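Local coordinates for protein possible phosphoglycerate mutase GPM2 (Mycobacterium tuberculosis, PDB 2A6P) that dephosphorylates a broad range of phosphate monoesters, among them fructose 1,6-bisphosphate in gluconeogenesis, and has negligible phosphoglycerate mutase activity, at residues A[23-33]-A[90-101]; A[174-183]-A[193-201]. All blocks are in the same frame, centred on the assembly; numbering follows the deposited sequence.

Interaction 1. Residues A[23-33]-A[90-101]; sequences WSTLGRHTGGT and EWDYGSYEGLTT. With SO4 (sulfate ion), chain C.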
loop_
_atom_site.group_PDB
_atom_site.type_symbol
_atom_site.label_atom_id
_atom_site.label_comp_id
_atom_site.label_asym_id
_atom_site.label_seq_id
_atom_site.Cartn_x
_atom_site.Cartn_y
_atom_site.Cartn_z
ATOM N N TRP A 23 -11.688 -6.111 -21.465
ATOM C CA TRP A 23 -12.250 -6.951 -20.406
ATOM C C TRP A 23 -12.084 -6.353 -19.003
ATOM O O TRP A 23 -13.001 -6.422 -18.179
ATOM C CB TRP A 23 -11.616 -8.347 -20.449
ATOM C CG TRP A 23 -12.168 -9.260 -21.514
ATOM C CD1 TRP A 23 -12.618 -8.900 -22.755
ATOM C CD2 TRP A 23 -12.293 -10.691 -21.442
ATOM N NE1 TRP A 23 -13.015 -10.020 -23.458
ATOM C CE2 TRP A 23 -12.824 -11.131 -22.676
ATOM C CE3 TRP A 23 -12.005 -11.645 -20.453
ATOM C CZ2 TRP A 23 -13.076 -12.485 -22.947
ATOM C CZ3 TRP A 23 -12.256 -12.990 -20.724
ATOM C CH2 TRP A 23 -12.785 -13.395 -21.961
ATOM N N SER A 24 -10.924 -5.766 -18.727
ATOM C CA SER A 24 -10.686 -5.186 -17.405
ATOM C C SER A 24 -11.644 -4.046 -17.098
ATOM O O SER A 24 -12.117 -3.913 -15.969
ATOM C CB SER A 24 -9.245 -4.687 -17.272
ATOM O OG SER A 24 -9.001 -3.583 -18.115
ATOM N N THR A 25 -11.929 -3.225 -18.105
ATOM C CA THR A 25 -12.827 -2.091 -17.933
ATOM C C THR A 25 -14.227 -2.547 -17.552
ATOM O O THR A 25 -14.972 -1.802 -16.916
ATOM C CB THR A 25 -12.934 -1.272 -19.216
ATOM O OG1 THR A 25 -13.530 -2.074 -20.239
ATOM C CG2 THR A 25 -11.561 -0.837 -19.674
ATOM N N LEU A 26 -14.575 -3.770 -17.945
ATOM C CA LEU A 26 -15.886 -4.335 -17.652
ATOM C C LEU A 26 -15.889 -5.145 -16.366
ATOM O O LEU A 26 -16.930 -5.664 -15.954
ATOM C CB LEU A 26 -16.356 -5.222 -18.814
ATOM C CG LEU A 26 -16.656 -4.482 -20.124
ATOM C CD1 LEU A 26 -17.048 -5.475 -21.185
ATOM C CD2 LEU A 26 -17.777 -3.475 -19.912
ATOM N N GLY A 27 -14.724 -5.262 -15.741
ATOM C CA GLY A 27 -14.619 -6.013 -14.504
ATOM C C GLY A 27 -14.634 -7.512 -14.728
ATOM O O GLY A 27 -14.910 -8.270 -13.795
ATOM N N ARG A 28 -14.339 -7.933 -15.962
ATOM C CA ARG A 28 -14.319 -9.349 -16.325
ATOM C C ARG A 28 -12.995 -9.980 -15.905
ATOM O O ARG A 28 -11.945 -9.356 -16.006
ATOM C CB ARG A 28 -14.512 -9.506 -17.837
ATOM C CG ARG A 28 -15.794 -8.871 -18.365
ATOM C CD ARG A 28 -15.948 -9.040 -19.877
ATOM N NE ARG A 28 -16.209 -10.425 -20.269
ATOM C CZ ARG A 28 -16.408 -10.822 -21.526
ATOM N NH1 ARG A 28 -16.373 -9.930 -22.510
ATOM N NH2 ARG A 28 -16.644 -12.108 -21.802
ATOM N N HIS A 29 -13.050 -11.209 -15.408
ATOM C CA HIS A 29 -11.848 -11.915 -14.982
ATOM C C HIS A 29 -11.159 -12.529 -16.197
ATOM O O HIS A 29 -11.748 -13.347 -16.901
ATOM C CB HIS A 29 -12.197 -13.006 -13.964
ATOM C CG HIS A 29 -12.577 -12.473 -12.612
ATOM N ND1 HIS A 29 -13.762 -11.809 -12.374
ATOM C CD2 HIS A 29 -11.902 -12.466 -11.436
ATOM C CE1 HIS A 29 -13.801 -11.415 -11.113
ATOM N NE2 HIS A 29 -12.685 -11.801 -10.522
ATOM N N THR A 30 -9.911 -12.119 -16.432
ATOM C CA THR A 30 -9.121 -12.608 -17.565
ATOM C C THR A 30 -7.898 -13.388 -17.080
ATOM O O THR A 30 -7.040 -12.848 -16.388
ATOM C CB THR A 30 -8.628 -11.437 -18.453
ATOM O OG1 THR A 30 -9.723 -10.556 -18.736
ATOM C CG2 THR A 30 -8.056 -11.959 -19.764
ATOM N N GLY A 31 -7.840 -14.665 -17.446
ATOM C CA GLY A 31 -6.738 -15.519 -17.048
ATOM C C GLY A 31 -5.904 -15.858 -18.265
ATOM O O GLY A 31 -5.093 -15.045 -18.708
ATOM N N GLY A 32 -6.104 -17.050 -18.819
ATOM C CA GLY A 32 -5.356 -17.440 -19.999
ATOM C C GLY A 32 -5.789 -16.751 -21.284
ATOM O O GLY A 32 -5.027 -16.724 -22.252
ATOM N N THR A 33 -6.999 -16.193 -21.308
ATOM C CA THR A 33 -7.496 -15.516 -22.504
ATOM C C THR A 33 -6.565 -14.381 -22.952
ATOM O O THR A 33 -6.174 -13.529 -22.160
ATOM C CB THR A 33 -8.908 -14.938 -22.269
ATOM O OG1 THR A 33 -9.788 -15.988 -21.861
ATOM C CG2 THR A 33 -9.453 -14.313 -23.544
ATOM N N GLU A 90 -1.645 -14.763 -14.583
ATOM C CA GLU A 90 -2.763 -14.434 -13.707
ATOM C C GLU A 90 -3.366 -15.702 -13.129
ATOM O O GLU A 90 -3.072 -16.805 -13.585
ATOM C CB GLU A 90 -3.846 -13.660 -14.469
ATOM C CG GLU A 90 -5.063 -13.281 -13.622
ATOM C CD GLU A 90 -4.691 -12.509 -12.361
ATOM O OE1 GLU A 90 -4.049 -13.081 -11.449
ATOM O OE2 GLU A 90 -5.042 -11.314 -12.290
ATOM N N TRP A 91 -4.198 -15.532 -12.110
ATOM C CA TRP A 91 -4.888 -16.641 -11.469
ATOM C C TRP A 91 -5.677 -17.353 -12.567
ATOM O O TRP A 91 -6.368 -16.700 -13.334
ATOM C CB TRP A 91 -5.868 -16.086 -10.423
ATOM C CG TRP A 91 -6.345 -17.067 -9.396
ATOM C CD1 TRP A 91 -6.888 -18.300 -9.621
ATOM C CD2 TRP A 91 -6.343 -16.882 -7.968
ATOM N NE1 TRP A 91 -7.219 -18.894 -8.426
ATOM C CE2 TRP A 91 -6.897 -18.049 -7.396
ATOM C CE3 TRP A 91 -5.925 -15.843 -7.118
ATOM C CZ2 TRP A 91 -7.046 -18.210 -6.006
ATOM C CZ3 TRP A 91 -6.073 -16.002 -5.730
ATOM C CH2 TRP A 91 -6.628 -17.179 -5.193
ATOM N N ASP A 92 -5.558 -18.675 -12.661
ATOM C CA ASP A 92 -6.315 -19.444 -13.659
ATOM C C ASP A 92 -7.769 -19.468 -13.201
ATOM O O ASP A 92 -8.094 -20.128 -12.217
ATOM C CB ASP A 92 -5.792 -20.872 -13.745
ATOM C CG ASP A 92 -6.590 -21.728 -14.715
ATOM O OD1 ASP A 92 -7.567 -21.218 -15.312
ATOM O OD2 ASP A 92 -6.238 -22.913 -14.875
ATOM N N TYR A 93 -8.644 -18.760 -13.909
ATOM C CA TYR A 93 -10.049 -18.683 -13.514
ATOM C C TYR A 93 -10.948 -19.840 -13.909
ATOM O O TYR A 93 -12.124 -19.849 -13.560
ATOM C CB TYR A 93 -10.658 -17.373 -14.017
ATOM C CG TYR A 93 -9.970 -16.146 -13.445
ATOM C CD1 TYR A 93 -9.190 -15.317 -14.253
ATOM C CD2 TYR A 93 -10.097 -15.821 -12.089
ATOM C CE1 TYR A 93 -8.549 -14.188 -13.732
ATOM C CE2 TYR A 93 -9.463 -14.700 -11.551
ATOM C CZ TYR A 93 -8.689 -13.887 -12.377
ATOM O OH TYR A 93 -8.063 -12.787 -11.839
ATOM N N GLY A 94 -10.404 -20.817 -14.621
ATOM C CA GLY A 94 -11.213 -21.956 -15.022
ATOM C C GLY A 94 -12.610 -21.607 -15.519
ATOM O O GLY A 94 -12.771 -20.825 -16.451
ATOM N N SER A 95 -13.626 -22.169 -14.876
ATOM C CA SER A 95 -15.015 -21.950 -15.272
ATOM C C SER A 95 -15.464 -20.489 -15.239
ATOM O O SER A 95 -16.359 -20.090 -15.987
ATOM C CB SER A 95 -15.950 -22.763 -14.363
ATOM O OG SER A 95 -15.531 -24.114 -14.236
ATOM N N TYR A 96 -14.850 -19.695 -14.367
ATOM C CA TYR A 96 -15.221 -18.293 -14.216
ATOM C C TYR A 96 -14.593 -17.330 -15.228
ATOM O O TYR A 96 -14.913 -16.139 -15.257
ATOM C CB TYR A 96 -14.900 -17.848 -12.789
ATOM C CG TYR A 96 -15.753 -18.509 -11.721
ATOM C CD1 TYR A 96 -15.464 -18.332 -10.369
ATOM C CD2 TYR A 96 -16.862 -19.287 -12.057
ATOM C CE1 TYR A 96 -16.246 -18.907 -9.377
ATOM C CE2 TYR A 96 -17.660 -19.875 -11.063
ATOM C CZ TYR A 96 -17.343 -19.678 -9.725
ATOM O OH TYR A 96 -18.118 -20.246 -8.731
ATOM N N GLU A 97 -13.701 -17.839 -16.059
ATOM C CA GLU A 97 -13.070 -17.008 -17.075
ATOM C C GLU A 97 -14.142 -16.172 -17.788
ATOM O O GLU A 97 -15.160 -16.694 -18.232
ATOM C CB GLU A 97 -12.359 -17.905 -18.093
ATOM C CG GLU A 97 -11.622 -17.179 -19.210
ATOM C CD GLU A 97 -10.318 -16.578 -18.741
ATOM O OE1 GLU A 97 -9.804 -17.049 -17.704
ATOM O OE2 GLU A 97 -9.800 -15.653 -19.410
ATOM N N GLY A 98 -13.925 -14.869 -17.873
ATOM C CA GLY A 98 -14.881 -14.019 -18.555
ATOM C C GLY A 98 -15.997 -13.454 -17.695
ATOM O O GLY A 98 -16.631 -12.487 -18.096
ATOM N N LEU A 99 -16.241 -14.038 -16.522
ATOM C CA LEU A 99 -17.316 -13.564 -15.641
ATOM C C LEU A 99 -16.901 -12.413 -14.734
ATOM O O LEU A 99 -15.739 -12.297 -14.347
ATOM C CB LEU A 99 -17.836 -14.709 -14.754
ATOM C CG LEU A 99 -18.517 -15.916 -15.404
ATOM C CD1 LEU A 99 -18.932 -16.894 -14.318
ATOM C CD2 LEU A 99 -19.746 -15.470 -16.193
ATOM N N THR A 100 -17.859 -11.558 -14.398
ATOM C CA THR A 100 -17.597 -10.448 -13.498
ATOM C C THR A 100 -17.928 -10.979 -12.106
ATOM O O THR A 100 -18.533 -12.049 -11.973
ATOM C CB THR A 100 -18.510 -9.250 -13.788
ATOM O OG1 THR A 100 -19.878 -9.627 -13.570
ATOM C CG2 THR A 100 -18.317 -8.773 -15.223
ATOM N N THR A 101 -17.545 -10.233 -11.074
ATOM C CA THR A 101 -17.793 -10.651 -9.699
ATOM C C THR A 101 -19.297 -10.772 -9.397
ATOM O O THR A 101 -19.728 -11.711 -8.730
ATOM C CB THR A 101 -17.107 -9.676 -8.708
ATOM O OG1 THR A 101 -15.698 -9.605 -8.997
ATOM C CG2 THR A 101 -17.290 -10.154 -7.286
HETATM S S SO4 C . -7.519 -8.001 -16.891
HETATM O O1 SO4 C . -7.367 -6.642 -16.280
HETATM O O2 SO4 C . -7.627 -7.795 -18.427
HETATM O O3 SO4 C . -6.333 -8.735 -16.677
HETATM O O4 SO4 C . -8.826 -8.434 -16.477
HETATM O O HOH W 1 -15.894 -7.440 -11.543
HETATM O O HOH W 2 -12.874 -10.139 -7.965
HETATM O O HOH W 3 -2.370 -15.316 -17.156
HETATM O O HOH W 4 -7.713 -18.609 -17.419
#
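With CG trans to the backbone N (chi1 -179°) and a bend at chi2, the side chain of Glu-97 turns its carboxylate onto the backbone of Gly-31, while His-29, its CG opposite the carbonyl carbon (chi1 -72°), sends its imidazole between Tyr-93 and the turn at Leu-99. Glu-97 OE2 takes the N-H of Gly-31 on its syn side at 2.9 Å; Thr-33 OG1 lies close to the same oxygen, in a contact too short to weigh. Water 4 bridges OE1 to the N of Gly-32. Leu-99 O is gripped twice by His-29. His-29 ND1 approaches Leu-99 O at 2.8 Å, tilted slightly from the carbonyl plane, and His-29 N reaches Leu-99 O from above that plane at 3.1 Å. Gly-98 N returns a bond to His-29 O. The imidazole edge meets the face of Tyr-93 in a T-shaped pair, planes at 79°, with His-29 CD2 3.3 Å from Tyr-93 CE2; His-29 CB sits over the centre of the same face, and Trp-91 O lies above the opposite one. These contacts probably fix the rotation of both rings. Farther along, Arg-28 NE gives a nearly straight 3.0 Å bond to a lone pair of Gly-98 O, in the guanidinium plane, while Trp-23 packs against one face of that guanidinium and reaches Gly-98 CA with CZ3. On the pocket side, Thr-30 OG1 donates to sulfate O4 at 3.2 Å, an anion also bound by Arg-17 and Thr-21. Glu-90, the proton donor/acceptor by similarity, rests its CG against Thr-30 O and accepts from the backbone N of His-154 and Phe-155. Two loops thus wall one side of what is probably the phosphate pocket, marked here by sulfate, of a branch 1 histidine phosphatase.

Interaction 2. Residues A[174-183]-A[193-201]; sequences FAMPTASIGI and LAVLGLTGH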
loop_
_atom_site.group_PDB
_atom_site.type_symbol
_atom_site.label_atom_id
_atom_site.label_comp_id
_atom_site.label_asym_id
_atom_site.label_seq_id
_atom_site.Cartn_x
_atom_site.Cartn_y
_atom_site.Cartn_z
ATOM N N PHE A 174 -5.706 -5.481 -0.603
ATOM C CA PHE A 174 -4.797 -4.631 -1.357
ATOM C C PHE A 174 -5.254 -4.401 -2.790
ATOM O O PHE A 174 -5.481 -5.358 -3.526
ATOM C CB PHE A 174 -3.396 -5.249 -1.393
ATOM C CG PHE A 174 -2.882 -5.676 -0.047
ATOM C CD1 PHE A 174 -2.846 -7.029 0.306
ATOM C CD2 PHE A 174 -2.454 -4.731 0.875
ATOM C CE1 PHE A 174 -2.391 -7.440 1.560
ATOM C CE2 PHE A 174 -1.994 -5.124 2.142
ATOM C CZ PHE A 174 -1.963 -6.488 2.487
ATOM N N ALA A 175 -5.372 -3.138 -3.188
ATOM C CA ALA A 175 -5.785 -2.817 -4.554
ATOM C C ALA A 175 -4.576 -2.942 -5.481
ATOM O O ALA A 175 -3.428 -2.954 -5.023
ATOM C CB ALA A 175 -6.343 -1.406 -4.622
ATOM N N MET A 176 -4.843 -3.030 -6.779
ATOM C CA MET A 176 -3.803 -3.147 -7.793
ATOM C C MET A 176 -4.469 -2.812 -9.114
ATOM O O MET A 176 -4.817 -3.711 -9.879
ATOM C CB MET A 176 -3.260 -4.581 -7.855
ATOM C CG MET A 176 -1.936 -4.755 -8.627
ATOM S SD MET A 176 -0.411 -4.307 -7.682
ATOM C CE MET A 176 0.697 -3.879 -9.024
ATOM N N PRO A 177 -4.682 -1.509 -9.390
ATOM C CA PRO A 177 -5.324 -1.107 -10.653
ATOM C C PRO A 177 -4.415 -1.285 -11.864
ATOM O O PRO A 177 -3.211 -1.525 -11.717
ATOM C CB PRO A 177 -5.726 0.356 -10.401
ATOM C CG PRO A 177 -4.704 0.832 -9.395
ATOM C CD PRO A 177 -4.528 -0.364 -8.470
ATOM N N THR A 178 -4.996 -1.181 -13.059
ATOM C CA THR A 178 -4.238 -1.357 -14.296
ATOM C C THR A 178 -3.126 -0.332 -14.423
ATOM O O THR A 178 -3.326 0.855 -14.192
ATOM C CB THR A 178 -5.140 -1.234 -15.535
ATOM O OG1 THR A 178 -5.735 0.065 -15.561
ATOM C CG2 THR A 178 -6.232 -2.291 -15.509
ATOM N N ALA A 179 -1.950 -0.808 -14.808
ATOM C CA ALA A 179 -0.777 0.045 -14.975
ATOM C C ALA A 179 -0.312 0.667 -13.668
ATOM O O ALA A 179 0.317 1.723 -13.677
ATOM C CB ALA A 179 -1.061 1.145 -16.004
ATOM N N SER A 180 -0.616 0.019 -12.546
ATOM C CA SER A 180 -0.188 0.527 -11.244
ATOM C C SER A 180 1.053 -0.228 -10.743
ATOM O O SER A 180 1.312 -1.374 -11.137
ATOM C CB SER A 180 -1.320 0.402 -10.226
ATOM O OG SER A 180 -1.579 -0.951 -9.902
ATOM N N ILE A 181 1.806 0.425 -9.867
ATOM C CA ILE A 181 3.030 -0.126 -9.302
ATOM C C ILE A 181 2.966 -0.299 -7.777
ATOM O O ILE A 181 2.476 0.575 -7.058
ATOM C CB ILE A 181 4.246 0.796 -9.645
ATOM C CG1 ILE A 181 4.421 0.897 -11.170
ATOM C CG2 ILE A 181 5.522 0.283 -8.970
ATOM C CD1 ILE A 181 5.444 1.944 -11.592
ATOM N N GLY A 182 3.443 -1.450 -7.307
ATOM C CA GLY A 182 3.508 -1.730 -5.882
ATOM C C GLY A 182 4.985 -1.988 -5.619
ATOM O O GLY A 182 5.653 -2.533 -6.502
ATOM N N ILE A 183 5.507 -1.590 -4.450
ATOM C CA ILE A 183 6.929 -1.784 -4.136
ATOM C C ILE A 183 7.146 -2.443 -2.775
ATOM O O ILE A 183 6.659 -1.964 -1.755
ATOM C CB ILE A 183 7.704 -0.439 -4.165
ATOM C CG1 ILE A 183 7.591 0.197 -5.555
ATOM C CG2 ILE A 183 9.156 -0.660 -3.779
ATOM C CD1 ILE A 183 8.295 1.495 -5.694
ATOM N N LEU A 193 5.573 -3.767 2.807
ATOM C CA LEU A 193 4.976 -3.166 1.604
ATOM C C LEU A 193 5.307 -1.671 1.725
ATOM O O LEU A 193 4.857 -1.008 2.673
ATOM C CB LEU A 193 3.441 -3.329 1.605
ATOM C CG LEU A 193 2.635 -3.393 0.292
ATOM C CD1 LEU A 193 1.297 -2.706 0.504
ATOM C CD2 LEU A 193 3.374 -2.751 -0.870
ATOM N N ALA A 194 6.075 -1.143 0.776
ATOM C CA ALA A 194 6.462 0.271 0.815
ATOM C C ALA A 194 5.550 1.209 0.011
ATOM O O ALA A 194 5.186 2.294 0.490
ATOM C CB ALA A 194 7.921 0.424 0.342
ATOM N N VAL A 195 5.197 0.795 -1.209
ATOM C CA VAL A 195 4.342 1.592 -2.077
ATOM C C VAL A 195 3.238 0.726 -2.704
ATOM O O VAL A 195 3.452 -0.443 -3.020
ATOM C CB VAL A 195 5.174 2.260 -3.212
ATOM C CG1 VAL A 195 4.276 3.142 -4.079
ATOM C CG2 VAL A 195 6.328 3.094 -2.613
ATOM N N LEU A 196 2.053 1.310 -2.871
ATOM C CA LEU A 196 0.917 0.617 -3.469
ATOM C C LEU A 196 0.049 1.600 -4.247
ATOM O O LEU A 196 -0.084 2.767 -3.873
ATOM C CB LEU A 196 0.057 -0.067 -2.395
ATOM C CG LEU A 196 -1.091 -0.943 -2.934
ATOM C CD1 LEU A 196 -0.514 -2.124 -3.702
ATOM C CD2 LEU A 196 -1.976 -1.442 -1.798
ATOM N N GLY A 197 -0.529 1.128 -5.341
ATOM C CA GLY A 197 -1.394 1.978 -6.128
ATOM C C GLY A 197 -0.715 3.172 -6.770
ATOM O O GLY A 197 -1.372 4.194 -7.041
ATOM N N LEU A 198 0.589 3.063 -7.011
ATOM C CA LEU A 198 1.334 4.146 -7.646
ATOM C C LEU A 198 0.898 4.170 -9.112
ATOM O O LEU A 198 0.940 3.145 -9.797
ATOM C CB LEU A 198 2.841 3.881 -7.574
ATOM C CG LEU A 198 3.808 5.056 -7.438
ATOM C CD1 LEU A 198 5.170 4.609 -7.943
ATOM C CD2 LEU A 198 3.328 6.258 -8.230
ATOM N N THR A 199 0.494 5.342 -9.586
ATOM C CA THR A 199 0.022 5.515 -10.956
ATOM C C THR A 199 0.675 6.713 -11.644
ATOM O O THR A 199 0.785 7.799 -11.062
ATOM C CB THR A 199 -1.527 5.702 -10.969
ATOM O OG1 THR A 199 -2.165 4.417 -11.026
ATOM C CG2 THR A 199 -1.970 6.552 -12.139
ATOM N N GLY A 200 1.098 6.509 -12.888
ATOM C CA GLY A 200 1.718 7.583 -13.645
ATOM C C GLY A 200 0.763 8.191 -14.662
ATOM O O GLY A 200 1.162 9.050 -15.448
ATOM N N HIS A 201 -0.498 7.756 -14.640
ATOM C CA HIS A 201 -1.511 8.244 -15.580
ATOM C C HIS A 201 -2.723 8.899 -14.919
ATOM O O HIS A 201 -3.185 9.937 -15.450
ATOM C CB HIS A 201 -1.997 7.101 -16.478
ATOM C CG HIS A 201 -2.543 5.928 -15.725
ATOM N ND1 HIS A 201 -1.736 4.971 -15.150
ATOM C CD2 HIS A 201 -3.818 5.565 -15.446
ATOM C CE1 HIS A 201 -2.490 4.066 -14.552
ATOM N NE2 HIS A 201 -3.758 4.403 -14.717
HETATM O O HOH W 5 -1.129 -1.326 -6.671
HETATM O O HOH W 6 0.598 4.260 -15.367
#
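Backbone hydrogen bonds join Ile-181 to Leu-198 and Ile-183 to Val-195 as antiparallel hydrogen-bonded pairs. In the first, Ile-181 N meets Leu-198 O at 2.9 Å and the return bond from Leu-198 N to Ile-181 O is 3.1 Å, each on a carbonyl lone pair. Ile-183 O takes two donors: Ala-194 N at 2.7 Å, nearly head-on, and Val-195 N at 3.2 Å, on a lone pair.

Apolar packing follows this pairing. Ile-183 and Val-195 lie alongside each other, pointing the same way, their CB atoms 3.8 Å apart, and Ile-181 meets Leu-198 on the same face. Leu-196, with CG trans to its backbone N (chi1 -174°), reaches back to Ala-175 O with CD1 and brings CD2 to the ring edge of Phe-174. Leu-196 also packs on Leu-196 of the second subunit.

Water bridges complete the seam: water 5 accepts from Gly-197 N and donates to Ala-175 O and Ser-180 OG, and water 6 donates to Ala-179 O and accepts only weakly from Gly-200 N. Ala-194 and Val-195 together opposite Ile-183 form a classic beta bulge, in the C-terminal hairpin that edges the chain's sheet.

In the fold
From the N terminus, strand 13-17 leads to His-18, the inferred site of the phosphohistidine intermediate, and on into the loop holding 23-33. Interaction 1 closes a span of 56 residues, including helices 39-53 and 68-76, by bringing the loop before helix 101-105 back to this early one. The chain then passes through strand 147-151 and helix 153-163 before interaction 2 closes the short hairpin 180-187/190-199. The two contacts follow in series, neither nested nor crossed, with centres about 20 Å apart. They touch where Ser-24 OG packs on Thr-178 CG2, beside the sulfate. Interaction 2 pairs the outermost strand 190-199 with 180-187, which in turn lies against strand 13-17 of the sheet, whose loops interaction 1 joins.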